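Local coordinates for transcriptional activator, putative, Baf family (Campylobacter jejuni, PDB 2NRH), which probably catalyses the ATP-dependent phosphorylation of pantothenate, the first step of coenzyme A biosynthesis, as a homodimeric type III pantothenate kinase, at residues Asn42-Glu45 and His46-Glu49; Thr68-Gln71 and Gly72-Ile75; Val154-Gly157 and Ile158-Ile162; Leu194-Arg197 and Gly198-Lys201. The protein carries 2 engineered substitutions. One frame throughout, in Å; residues are numbered along the deposited sequence.

Interaction 1: Asn42-Glu45 and His46-Glu49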
loop_
_atom_site.group_PDB
_atom_site.type_symbol
_atom_site.label_atom_id
_atom_site.label_comp_id
_atom_site.label_asym_id
_atom_site.label_seq_id
_atom_site.Cartn_x
_atom_site.Cartn_y
_atom_site.Cartn_z
ATOM N N ASN B 42 -0.764 13.353 22.120
ATOM C CA ASN B 42 -1.493 12.083 22.110
ATOM C C ASN B 42 -2.454 12.020 20.921
ATOM O O ASN B 42 -3.171 12.973 20.679
ATOM C CB ASN B 42 -2.240 11.909 23.453
ATOM C CG ASN B 42 -3.239 10.786 23.402
ATOM O OD1 ASN B 42 -2.884 9.643 23.094
ATOM N ND2 ASN B 42 -4.501 11.095 23.705
ATOM N N VAL B 43 -2.423 10.908 20.178
ATOM C CA VAL B 43 -3.400 10.636 19.108
ATOM C C VAL B 43 -4.333 9.502 19.518
ATOM O O VAL B 43 -5.247 9.166 18.830
ATOM C CB VAL B 43 -2.736 10.281 17.698
ATOM C CG1 VAL B 43 -1.907 11.439 17.189
ATOM C CG2 VAL B 43 -1.944 8.948 17.745
ATOM N N ASN B 44 -4.086 8.915 20.661
ATOM C CA ASN B 44 -4.909 7.839 21.109
ATOM C C ASN B 44 -6.239 8.357 21.756
ATOM O O ASN B 44 -6.259 8.933 22.857
ATOM C CB ASN B 44 -4.092 6.969 22.078
ATOM C CG ASN B 44 -4.765 5.677 22.397
ATOM O OD1 ASN B 44 -5.999 5.614 22.528
ATOM N ND2 ASN B 44 -3.967 4.612 22.541
ATOM N N GLU B 45 -7.342 8.121 21.083
ATOM C CA GLU B 45 -8.598 8.687 21.553
ATOM C C GLU B 45 -9.029 8.002 22.845
ATOM O O GLU B 45 -9.835 8.542 23.640
ATOM C CB GLU B 45 -9.642 8.415 20.505
ATOM C CG GLU B 45 -9.303 9.031 19.136
ATOM C CD GLU B 45 -9.623 10.493 19.118
ATOM O OE1 GLU B 45 -10.749 10.845 19.566
ATOM O OE2 GLU B 45 -8.747 11.281 18.689
ATOM N N HIS B 46 -8.502 6.796 23.018
ATOM C CA HIS B 46 -8.872 5.957 24.099
ATOM C C HIS B 46 -8.223 6.413 25.401
ATOM O O HIS B 46 -8.665 6.004 26.471
ATOM C CB HIS B 46 -8.542 4.496 23.750
ATOM C CG HIS B 46 -9.340 3.977 22.600
ATOM N ND1 HIS B 46 -10.692 3.724 22.683
ATOM C CD2 HIS B 46 -8.994 3.725 21.320
ATOM C CE1 HIS B 46 -11.135 3.303 21.513
ATOM N NE2 HIS B 46 -10.128 3.321 20.657
ATOM N N LEU B 47 -7.190 7.252 25.328
ATOM C CA LEU B 47 -6.403 7.546 26.512
ATOM C C LEU B 47 -6.640 8.931 27.018
ATOM O O LEU B 47 -5.987 9.361 27.980
ATOM C CB LEU B 47 -4.879 7.318 26.315
ATOM C CG LEU B 47 -4.252 5.961 25.917
ATOM C CD1 LEU B 47 -2.766 6.093 25.802
ATOM C CD2 LEU B 47 -4.611 4.792 26.835
ATOM N N LYS B 48 -7.543 9.645 26.359
ATOM C CA LYS B 48 -7.867 11.013 26.752
ATOM C C LYS B 48 -8.365 11.235 28.220
ATOM O O LYS B 48 -7.893 12.142 28.892
ATOM C CB LYS B 48 -8.780 11.649 25.722
ATOM C CG LYS B 48 -8.059 11.948 24.403
ATOM C CD LYS B 48 -8.955 12.790 23.509
ATOM C CE LYS B 48 -8.564 12.787 21.985
ATOM N NZ LYS B 48 -7.106 12.775 21.613
ATOM N N GLU B 49 -9.271 10.388 28.716
ATOM C CA GLU B 49 -9.739 10.429 30.103
ATOM C C GLU B 49 -8.596 10.137 31.091
ATOM O O GLU B 49 -8.391 10.817 32.106
ATOM C CB GLU B 49 -10.812 9.356 30.274
ATOM C CG GLU B 49 -12.231 9.859 30.553
ATOM C CD GLU B 49 -12.651 9.661 32.025
ATOM O OE1 GLU B 49 -11.983 10.234 32.926
ATOM O OE2 GLU B 49 -13.666 8.952 32.274
HETATM O O HOH W 1 -5.103 14.000 24.133
#

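Interaction 2: Thr68-Gln71 and Gly72-Ile75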
loop_
_atom_site.group_PDB
_atom_site.type_symbol
_atom_site.label_atom_id
_atom_site.label_comp_id
_atom_site.label_asym_id
_atom_site.label_seq_id
_atom_site.Cartn_x
_atom_site.Cartn_y
_atom_site.Cartn_z
ATOM N N THR B 68 -2.171 25.061 8.335
ATOM C CA THR B 68 -2.749 23.923 7.538
ATOM C C THR B 68 -4.284 24.114 7.341
ATOM O O THR B 68 -4.924 24.769 8.150
ATOM C CB THR B 68 -2.462 22.489 8.246
ATOM O OG1 THR B 68 -2.864 21.429 7.373
ATOM C CG2 THR B 68 -3.248 22.316 9.503
ATOM N N ILE B 69 -4.871 23.539 6.296
ATOM C CA ILE B 69 -6.347 23.459 6.160
ATOM C C ILE B 69 -6.823 22.006 6.104
ATOM O O ILE B 69 -7.978 21.709 5.703
ATOM C CB ILE B 69 -6.892 24.151 4.876
ATOM C CG1 ILE B 69 -6.193 23.624 3.628
ATOM C CG2 ILE B 69 -6.861 25.678 5.019
ATOM C CD1 ILE B 69 -6.831 24.096 2.350
ATOM N N TYR B 70 -5.881 21.113 6.391
ATOM C CA TYR B 70 -6.085 19.677 6.397
ATOM C C TYR B 70 -6.906 19.381 7.609
ATOM O O TYR B 70 -6.423 19.514 8.718
ATOM C CB TYR B 70 -4.725 18.941 6.491
ATOM C CG TYR B 70 -4.758 17.415 6.381
ATOM C CD1 TYR B 70 -4.021 16.751 5.386
ATOM C CD2 TYR B 70 -5.503 16.638 7.277
ATOM C CE1 TYR B 70 -4.027 15.362 5.290
ATOM C CE2 TYR B 70 -5.521 15.278 7.205
ATOM C CZ TYR B 70 -4.778 14.631 6.224
ATOM O OH TYR B 70 -4.797 13.261 6.178
ATOM N N GLN B 71 -8.144 18.957 7.386
ATOM C CA GLN B 71 -9.079 18.679 8.481
ATOM C C GLN B 71 -8.599 17.605 9.471
ATOM O O GLN B 71 -8.303 16.482 9.104
ATOM C CB GLN B 71 -10.439 18.248 7.916
ATOM C CG GLN B 71 -11.013 19.167 6.830
ATOM C CD GLN B 71 -12.259 18.574 6.178
ATOM O OE1 GLN B 71 -12.811 17.546 6.637
ATOM N NE2 GLN B 71 -12.713 19.209 5.094
ATOM N N GLY B 72 -8.549 17.954 10.728
ATOM C CA GLY B 72 -8.189 16.989 11.749
ATOM C C GLY B 72 -6.761 16.456 11.694
ATOM O O GLY B 72 -6.499 15.395 12.242
ATOM N N LEU B 73 -5.828 17.182 11.058
ATOM C CA LEU B 73 -4.420 16.733 10.988
ATOM C C LEU B 73 -3.916 16.202 12.359
ATOM O O LEU B 73 -4.184 16.822 13.405
ATOM C CB LEU B 73 -3.556 17.882 10.490
ATOM C CG LEU B 73 -2.075 17.565 10.220
ATOM C CD1 LEU B 73 -1.869 16.329 9.278
ATOM C CD2 LEU B 73 -1.448 18.810 9.649
ATOM N N GLY B 74 -3.249 15.046 12.383
ATOM C CA GLY B 74 -2.821 14.447 13.648
ATOM C C GLY B 74 -1.722 15.277 14.286
ATOM O O GLY B 74 -0.824 15.803 13.605
ATOM N N ILE B 75 -1.800 15.422 15.601
ATOM C CA ILE B 75 -0.773 16.185 16.355
ATOM C C ILE B 75 0.611 15.585 16.173
ATOM O O ILE B 75 1.652 16.272 16.246
ATOM C CB ILE B 75 -1.183 16.375 17.883
ATOM C CG1 ILE B 75 -0.261 17.406 18.559
ATOM C CG2 ILE B 75 -1.148 15.061 18.666
ATOM C CD1 ILE B 75 0.114 18.590 17.658
#

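Interaction 3: Val154-Gly157 and Ile158-Ile162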
loop_
_atom_site.group_PDB
_atom_site.type_symbol
_atom_site.label_atom_id
_atom_site.label_comp_id
_atom_site.label_asym_id
_atom_site.label_seq_id
_atom_site.Cartn_x
_atom_site.Cartn_y
_atom_site.Cartn_z
ATOM N N VAL B 154 5.884 -2.903 -3.024
ATOM C CA VAL B 154 5.835 -2.100 -1.832
ATOM C C VAL B 154 6.881 -1.013 -1.912
ATOM O O VAL B 154 6.529 0.189 -1.895
ATOM C CB VAL B 154 5.988 -2.982 -0.538
ATOM C CG1 VAL B 154 6.224 -2.162 0.725
ATOM C CG2 VAL B 154 4.787 -3.859 -0.387
ATOM N N PHE B 155 8.149 -1.403 -1.979
ATOM C CA PHE B 155 9.178 -0.410 -1.748
ATOM C C PHE B 155 9.263 0.629 -2.869
ATOM O O PHE B 155 9.542 1.810 -2.618
ATOM C CB PHE B 155 10.547 -1.029 -1.486
ATOM C CG PHE B 155 10.602 -1.936 -0.291
ATOM C CD1 PHE B 155 9.749 -1.758 0.789
ATOM C CD2 PHE B 155 11.541 -2.980 -0.250
ATOM C CE1 PHE B 155 9.801 -2.621 1.897
ATOM C CE2 PHE B 155 11.612 -3.851 0.844
ATOM C CZ PHE B 155 10.737 -3.669 1.934
ATOM N N LYS B 156 9.026 0.199 -4.103
ATOM C CA LYS B 156 9.084 1.141 -5.214
ATOM C C LYS B 156 7.914 2.075 -5.284
ATOM O O LYS B 156 8.090 3.223 -5.727
ATOM C CB LYS B 156 9.278 0.468 -6.578
ATOM C CG LYS B 156 10.288 1.307 -7.396
ATOM C CD LYS B 156 10.080 1.324 -8.865
ATOM C CE LYS B 156 11.262 2.052 -9.481
ATOM N NZ LYS B 156 11.306 1.814 -10.983
ATOM N N GLY B 157 6.734 1.577 -4.894
ATOM C CA GLY B 157 5.548 2.383 -4.722
ATOM C C GLY B 157 5.760 3.551 -3.767
ATOM O O GLY B 157 5.356 4.673 -4.068
ATOM N N ILE B 158 6.382 3.287 -2.621
ATOM C CA ILE B 158 6.767 4.330 -1.655
ATOM C C ILE B 158 7.876 5.227 -2.201
ATOM O O ILE B 158 7.830 6.427 -2.006
ATOM C CB ILE B 158 7.275 3.729 -0.273
ATOM C CG1 ILE B 158 6.209 2.889 0.416
ATOM C CG2 ILE B 158 7.623 4.790 0.691
ATOM C CD1 ILE B 158 6.804 1.973 1.418
ATOM N N TYR B 159 8.902 4.641 -2.821
ATOM C CA TYR B 159 9.958 5.424 -3.439
ATOM C C TYR B 159 9.399 6.429 -4.464
ATOM O O TYR B 159 9.739 7.581 -4.431
ATOM C CB TYR B 159 11.044 4.526 -4.087
ATOM C CG TYR B 159 12.068 5.345 -4.859
ATOM C CD1 TYR B 159 13.174 5.906 -4.208
ATOM C CD2 TYR B 159 11.898 5.621 -6.228
ATOM C CE1 TYR B 159 14.115 6.695 -4.908
ATOM C CE2 TYR B 159 12.818 6.428 -6.928
ATOM C CZ TYR B 159 13.923 6.950 -6.258
ATOM O OH TYR B 159 14.865 7.707 -6.947
ATOM N N LEU B 160 8.534 5.996 -5.367
ATOM C CA LEU B 160 8.028 6.921 -6.370
ATOM C C LEU B 160 7.075 7.963 -5.832
ATOM O O LEU B 160 7.166 9.129 -6.248
ATOM C CB LEU B 160 7.401 6.196 -7.570
ATOM C CG LEU B 160 8.256 5.274 -8.456
ATOM C CD1 LEU B 160 7.374 4.492 -9.397
ATOM C CD2 LEU B 160 9.286 6.107 -9.209
ATOM N N LEU B 161 6.164 7.582 -4.925
ATOM C CA LEU B 161 5.332 8.592 -4.264
ATOM C C LEU B 161 6.163 9.634 -3.565
ATOM O O LEU B 161 5.864 10.821 -3.666
ATOM C CB LEU B 161 4.329 7.999 -3.277
ATOM C CG LEU B 161 3.138 7.409 -3.996
ATOM C CD1 LEU B 161 2.611 6.284 -3.137
ATOM C CD2 LEU B 161 2.064 8.494 -4.331
ATOM N N ILE B 162 7.199 9.231 -2.857
ATOM C CA ILE B 162 7.968 10.247 -2.180
ATOM C C ILE B 162 8.798 11.138 -3.120
ATOM O O ILE B 162 8.954 12.326 -2.843
ATOM C CB ILE B 162 8.869 9.680 -1.127
ATOM C CG1 ILE B 162 8.040 9.135 0.044
ATOM C CG2 ILE B 162 9.896 10.734 -0.704
ATOM C CD1 ILE B 162 8.817 8.116 0.850
#

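Interaction 4: Leu194-Arg197 and Gly198-Lys201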
loop_
_atom_site.group_PDB
_atom_site.type_symbol
_atom_site.label_atom_id
_atom_site.label_comp_id
_atom_site.label_asym_id
_atom_site.label_seq_id
_atom_site.Cartn_x
_atom_site.Cartn_y
_atom_site.Cartn_z
ATOM N N LEU B 194 12.474 13.496 15.212
ATOM C CA LEU B 194 11.790 14.655 14.636
ATOM C C LEU B 194 10.669 15.267 15.496
ATOM O O LEU B 194 10.543 16.502 15.614
ATOM C CB LEU B 194 11.208 14.337 13.260
ATOM C CG LEU B 194 11.951 14.894 12.083
ATOM C CD1 LEU B 194 10.986 15.004 10.942
ATOM C CD2 LEU B 194 12.622 16.312 12.410
ATOM N N ILE B 195 9.852 14.387 16.056
ATOM C CA ILE B 195 8.649 14.753 16.759
ATOM C C ILE B 195 9.062 15.419 18.061
ATOM O O ILE B 195 8.542 16.466 18.399
ATOM C CB ILE B 195 7.730 13.491 16.977
ATOM C CG1 ILE B 195 7.001 13.159 15.686
ATOM C CG2 ILE B 195 6.683 13.742 17.997
ATOM C CD1 ILE B 195 6.014 12.015 15.805
ATOM N N PHE B 196 9.987 14.792 18.788
ATOM C CA PHE B 196 10.468 15.331 20.063
ATOM C C PHE B 196 11.167 16.673 19.887
ATOM O O PHE B 196 11.238 17.449 20.843
ATOM C CB PHE B 196 11.435 14.358 20.743
ATOM C CG PHE B 196 10.782 13.209 21.400
ATOM C CD1 PHE B 196 9.799 13.402 22.369
ATOM C CD2 PHE B 196 11.159 11.908 21.067
ATOM C CE1 PHE B 196 9.175 12.318 22.984
ATOM C CE2 PHE B 196 10.550 10.804 21.678
ATOM C CZ PHE B 196 9.548 11.015 22.646
ATOM N N ARG B 197 11.722 16.924 18.701
ATOM C CA ARG B 197 12.242 18.250 18.343
ATOM C C ARG B 197 11.122 19.318 18.182
ATOM O O ARG B 197 11.260 20.446 18.655
ATOM C CB ARG B 197 13.089 18.188 17.060
ATOM C CG ARG B 197 14.389 17.402 17.180
ATOM C CD ARG B 197 15.389 17.673 15.985
ATOM N NE ARG B 197 16.784 17.708 16.468
ATOM C CZ ARG B 197 17.792 18.383 15.894
ATOM N NH1 ARG B 197 17.621 19.093 14.769
ATOM N NH2 ARG B 197 18.999 18.332 16.447
ATOM N N GLY B 198 10.025 18.969 17.512
ATOM C CA GLY B 198 8.818 19.802 17.525
ATOM C C GLY B 198 8.335 20.105 18.928
ATOM O O GLY B 198 8.085 21.279 19.279
ATOM N N MET B 199 8.211 19.061 19.754
ATOM C CA MET B 199 7.885 19.242 21.184
ATOM C C MET B 199 8.915 20.116 21.949
ATOM O O MET B 199 8.546 20.954 22.765
ATOM C CB MET B 199 7.703 17.899 21.869
ATOM C CG MET B 199 6.639 16.963 21.221
ATOM S SD MET B 199 6.597 15.335 22.033
ATOM C CE MET B 199 5.866 15.835 23.488
ATOM N N LYS B 200 10.203 19.902 21.686
ATOM C CA LYS B 200 11.265 20.700 22.284
ATOM C C LYS B 200 11.044 22.167 21.922
ATOM O O LYS B 200 11.105 23.038 22.790
ATOM C CB LYS B 200 12.648 20.243 21.763
ATOM C CG LYS B 200 13.652 19.974 22.876
ATOM C CD LYS B 200 14.244 18.571 22.759
ATOM C CE LYS B 200 14.879 18.085 24.093
ATOM N NZ LYS B 200 15.999 17.061 23.892
ATOM N N LYS B 201 10.773 22.421 20.638
ATOM C CA LYS B 201 10.517 23.767 20.130
ATOM C C LYS B 201 9.342 24.407 20.798
ATOM O O LYS B 201 9.394 25.603 21.093
ATOM C CB LYS B 201 10.336 23.787 18.615
ATOM C CG LYS B 201 10.028 25.182 18.025
ATOM C CD LYS B 201 10.087 25.224 16.476
ATOM C CE LYS B 201 9.058 26.295 15.881
ATOM N NZ LYS B 201 9.013 26.471 14.355
#

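Interaction 1: Asn42-Glu45 and His46-Glu49
Asn44 and His46 set their flat groups almost square to each other, the amide and imidazole planes 86° apart, with OD1 of Asn44 meeting the ring at a slant. At the amide's edge, OD1 of Asn44 accepts from the backbone N of His46 at 2.8 Å, within the carbonyl plane but with the N-H bent to 134°. One face of the same amide carries Leu47, whose CG sits 3.6 Å from CG of Asn44. The backbone carbonyl of Asn44 is gripped from both faces of its plane: ND2 of Asn42 reaches Asn44 O at 2.9 Å, and Leu47 N comes in from the opposite face at 3.1 Å. Asn42 can do this because its CG lies anti to the backbone N (chi1 168°), folding the amide back over the turn; its OD1 then takes the backbone N of Asn44 at 2.8 Å, an Asx turn. This turn carries the chain out of strand 38-42 toward helix 48-53, and ND2 of Asn44 ties it to Gly9 O in the loop predicted to bind ATP. Leu47 packs on helix 26-30. On the exposed flank Lys48 runs beside Glu45, and its NZ makes a long salt bridge to Glu45 OE2 at 3.7 Å. A water accepts from ND2 of Asn42 and, weakly, from the Lys48 ammonium.

Interaction 2: Thr68-Gln71 and Gly72-Ile75
Two hydrogen bonds grip OG1 of Thr68: the backbone N of Tyr70 donates to it at 3.2 Å, and ND1 of His106 makes the other. The bond from Tyr70 N, fairly straight at 159°, closes an ST turn. OG1 reaches it by standing anti to the Thr68 backbone N (chi1 -172°), and this also brings the methyl CG2 within 3.9 Å of Leu73 CD2. The same Leu73 methyl makes a van der Waals contact with the hydroxyl, CD2 to Thr68 OG1 3.7 Å. The two branches of Leu73 do different work. CD2 leans on Thr68, whereas CD1 sits over the centre of the Tyr70 ring, 4.2 Å from the centroid and 10° off the ring normal, a clean CH-pi contact on one face. Nearer the backbone, CB of Leu73 comes to 4.0 Å from CD2 of Tyr70. The backbone that brings the two side chains together is a type II beta turn from Tyr70 to Leu73, with Gly72 at positive phi in its third position; the closing bond from Leu73 N to Tyr70 O is weak at 3.4 Å. Tyr70 is predicted to bind the substrate, and its hydroxyl is hydrogen-bonded to Arg77, also predicted to bind the substrate. The turn lies between strand 57-59 and helix 75-81, with Gly74 as the N-cap of that helix; Tyr70 and Leu73 lean on strand 105-113, and Tyr70 and Gln71 pack on Ala149 and Lys145 of the second subunit.

Interaction 3: Val154-Gly157 and Ile158-Ile162
Val154 and Ile158 meet one turn apart on the helix, CG1 of Val154 to CD1 of Ile158 at 4.2 Å, and Lys156 lays its CD at the same 4.2 Å from CD1 of Leu160. Ile158 points CG1 back beside its own backbone N (chi1 -60°), which rests that branch 3.6 Å from Val154 O. Leu161 does likewise one turn on, bringing CD1 to 3.3 Å from the carbonyl O of Gly157. Beneath these side chains runs the i to i+4 ladder: Leu160 N binds Lys156 O at 2.8 Å and Tyr159 N binds Phe155 O at 2.9 Å. Further out, different sides of the helix meet different partners. Phe155 sets its ring edge-to-face against Phe180, and Tyr159 stacks on Phe185, with its hydroxyl hydrogen-bonded to NZ of Lys163. Ile158 and Leu161 pack on strand 105-113. The ammonium of Lys156 forms a salt bridge with Asp164 of the second subunit, and Leu161 packs on Gly157 of that subunit. Helix 146-165 thus serves both as a helix lying against the sheet of its own ASKHA-type domain and as part of the interface of the homodimer.

Interaction 4: Leu194-Arg197 and Gly198-Lys201
Met199 lies alongside Phe196, its sulfur 3.8 Å from CD1 of the ring. The approach is oblique: SD of Met199 is 4.8 Å from the Phe196 centroid and 59° off the ring normal, a Met-aromatic contact. CG of Met199 stands beside the backbone N (chi1 -56°), and an extended chi2 (175°) then carries SD to the ring; the bend at chi3 swings only the CE methyl. The same sulfur also lies 4.3 Å from CG2 of Ile195. CG of Met199 rests on the backbone, 3.4 Å from Ile195 O. The backbone follows the regular helical pattern, Met199 N binding Ile195 O at 2.9 Å and Lys201 N binding Arg197 O at 2.8 Å. Lys200 turns its aliphatic stem past the helix carbonyls, with CB 3.3 Å from Phe196 O, before the ammonium departs. All of this belongs to helix 194-204. Its apolar side is turned inward: Phe196 packs on strands 4-8 and 12-16, and Ile195 lies against Asp7, predicted to bind ATP, and against Ala79 and Ala80 of helix 75-81. Lys201 bonds the carbonyl of Tyr82 and makes a cation-pi contact with its ring; NE of Arg197 has a long, weak ion pair with Asp191. The chemistry is thus split by face: sulfur, ring and branched carbon pack through dispersion on the buried side, while the charged ends of Arg197, Lys200 and Lys201 are carried away from it.

Interactions 3 and 4 are both buried runs of helix, yet they lie on opposite sides of the chain's centre, and interaction 3 alone of these two also meets the second subunit. Interaction 2, nearer the surface, reaches that subunit as well. Interaction 1 is partly buried, with an exposed Glu45-Lys48 side. Interactions 1 and 2 touch directly: Ile75 packs on Asn42 and Val43. Interaction 2 runs into helix 75-81, and interactions 1 and 4 pack against it. Their chemistry differs accordingly. Interaction 1 relies on side-chain amides bonding to backbone, interaction 2 on one threonine hydroxyl and a CH-pi contact, and the helices on backbone ladders with apolar contacts one turn apart.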